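Large terminase protein (Enterobacteria phage P22, PDB 4DKW) powers ATP-driven translocation of viral DNA into empty capsids and, through the nuclease domain described here, cuts the genome to start and end packaging. Local coordinates at residues S127-S130 with E131-L135. Sequence-based numbering, arbitrary orientation.
Sequences SGIS and ELRDL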
loop_
_atom_site.group_PDB
_atom_site.type_symbol
_atom_site.label_atom_id
_atom_site.label_comp_id
_atom_site.label_asym_id
_atom_site.label_seq_id
_atom_site.Cartn_x
_atom_site.Cartn_y
_atom_site.Cartn_z
ATOM N N SER A 127 4.063 6.045 -12.936
ATOM C CA SER A 127 2.824 5.528 -13.501
ATOM C C SER A 127 1.767 5.260 -12.420
ATOM O O SER A 127 0.588 5.579 -12.596
ATOM C CB SER A 127 3.097 4.262 -14.321
ATOM O OG SER A 127 2.064 4.063 -15.268
ATOM N N GLY A 128 2.192 4.669 -11.308
ATOM C CA GLY A 128 1.313 4.449 -10.171
ATOM C C GLY A 128 0.755 5.734 -9.575
ATOM O O GLY A 128 -0.420 5.819 -9.223
ATOM N N ILE A 129 1.605 6.741 -9.455
ATOM C CA ILE A 129 1.192 8.015 -8.889
ATOM C C ILE A 129 0.165 8.704 -9.772
ATOM O O ILE A 129 -0.820 9.260 -9.276
ATOM C CB ILE A 129 2.404 8.940 -8.658
ATOM C CG1 ILE A 129 3.185 8.458 -7.441
ATOM C CG2 ILE A 129 1.971 10.382 -8.468
ATOM C CD1 ILE A 129 4.474 9.183 -7.253
ATOM N N SER A 130 0.384 8.655 -11.084
ATOM C CA SER A 130 -0.552 9.262 -12.032
ATOM C C SER A 130 -1.921 8.600 -11.953
ATOM O O SER A 130 -2.958 9.280 -11.940
ATOM C CB SER A 130 -0.033 9.176 -13.470
ATOM O OG SER A 130 0.983 10.133 -13.673
ATOM N N GLU A 131 -1.923 7.272 -11.903
ATOM C CA GLU A 131 -3.171 6.527 -11.867
ATOM C C GLU A 131 -3.897 6.768 -10.561
ATOM O O GLU A 131 -5.105 7.003 -10.557
ATOM C CB GLU A 131 -2.920 5.039 -12.091
ATOM C CG GLU A 131 -2.446 4.735 -13.515
ATOM C CD GLU A 131 -2.533 3.251 -13.878
ATOM O OE1 GLU A 131 -3.086 2.458 -13.082
ATOM O OE2 GLU A 131 -2.054 2.881 -14.972
ATOM N N LEU A 132 -3.155 6.750 -9.454
ATOM C CA LEU A 132 -3.749 7.046 -8.150
ATOM C C LEU A 132 -4.333 8.461 -8.065
ATOM O O LEU A 132 -5.379 8.651 -7.459
ATOM C CB LEU A 132 -2.746 6.811 -7.021
ATOM C CG LEU A 132 -2.402 5.348 -6.729
ATOM C CD1 LEU A 132 -1.297 5.259 -5.679
ATOM C CD2 LEU A 132 -3.645 4.595 -6.269
ATOM N N ARG A 133 -3.666 9.448 -8.662
ATOM C CA ARG A 133 -4.177 10.817 -8.626
ATOM C C ARG A 133 -5.470 10.944 -9.421
ATOM O O ARG A 133 -6.384 11.656 -9.007
ATOM C CB ARG A 133 -3.161 11.836 -9.160
ATOM C CG ARG A 133 -3.698 13.283 -9.070
ATOM C CD ARG A 133 -2.915 14.293 -9.908
ATOM N NE ARG A 133 -1.556 14.499 -9.415
ATOM C CZ ARG A 133 -0.479 13.964 -9.981
ATOM N NH1 ARG A 133 -0.617 13.194 -11.066
ATOM N NH2 ARG A 133 0.729 14.199 -9.469
ATOM N N ASP A 134 -5.533 10.271 -10.570
ATOM C CA ASP A 134 -6.747 10.257 -11.385
ATOM C C ASP A 134 -7.903 9.714 -10.576
ATOM O O ASP A 134 -8.981 10.294 -10.572
ATOM C CB ASP A 134 -6.578 9.400 -12.645
ATOM C CG ASP A 134 -5.662 10.031 -13.664
ATOM O OD1 ASP A 134 -5.364 11.240 -13.549
ATOM O OD2 ASP A 134 -5.253 9.306 -14.595
ATOM N N LEU A 135 -7.668 8.600 -9.887
ATOM C CA LEU A 135 -8.698 7.961 -9.064
ATOM C C LEU A 135 -9.169 8.903 -7.971
ATOM O O LEU A 135 -10.365 9.013 -7.721
ATOM C CB LEU A 135 -8.201 6.645 -8.460
ATOM C CG LEU A 135 -7.851 5.514 -9.439
ATOM C CD1 LEU A 135 -7.188 4.346 -8.710
ATOM C CD2 LEU A 135 -9.106 5.051 -10.148
HETATM O O HOH W 1 0.377 1.675 -15.588
#
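The guanidinium of Arg133 reaches back over the preceding turn of the helix and meets Ile129 CG2 and Ser130 CA obliquely. Its NH2 lies 4.1 Å from Ile129 CG2, while NH1 comes within 4.0 Å of Ser130 CA. Two torsions put it there: CG leaves anti to the backbone N (chi1 -178°), and a bend at chi3 (-67°) folds the outer chain back toward the start of the helix. NH2 also donates to the carbonyl oxygen of Ile7, a residue that in turn touches the Ile129 side chain, so the group is held from outside the helix.

The second flat group, the Glu131 carboxylate, is shared by two partners. One oxygen, OE2, accepts a hydrogen bond from a water at 2.8 Å; the same water is hydrogen-bonded to Ser127 OG at 2.9 Å, bridging two side chains whose own polar atoms, OG and OE2, stand 4.3 Å apart. The other oxygen, OE1, is hydrogen-bonded to Tyr180 OH on helix 171-181. On its way out, Glu131 CG passes 3.3 Å from Ser127 O, the carbonyl that accepts Glu131 N.

Beneath these side chains, the amides of Glu131, Leu132, Arg133 and Asp134 donate in turn to the carbonyl oxygens of Ser127, Gly128, Ile129 and Ser130; Leu132 N to Gly128 O measures 2.9 Å. Leu132 is buried, its side chain touching Arg177 and Tyr180.

Polar links thus tie the middle of helix 125-137, in the RNase H-like nuclease domain and away from the magnesium site, to helix 171-181 through Glu131 and to the N-terminal region through Arg133, and the shared hydrogen bonds probably help stabilise a negative charge on Glu131.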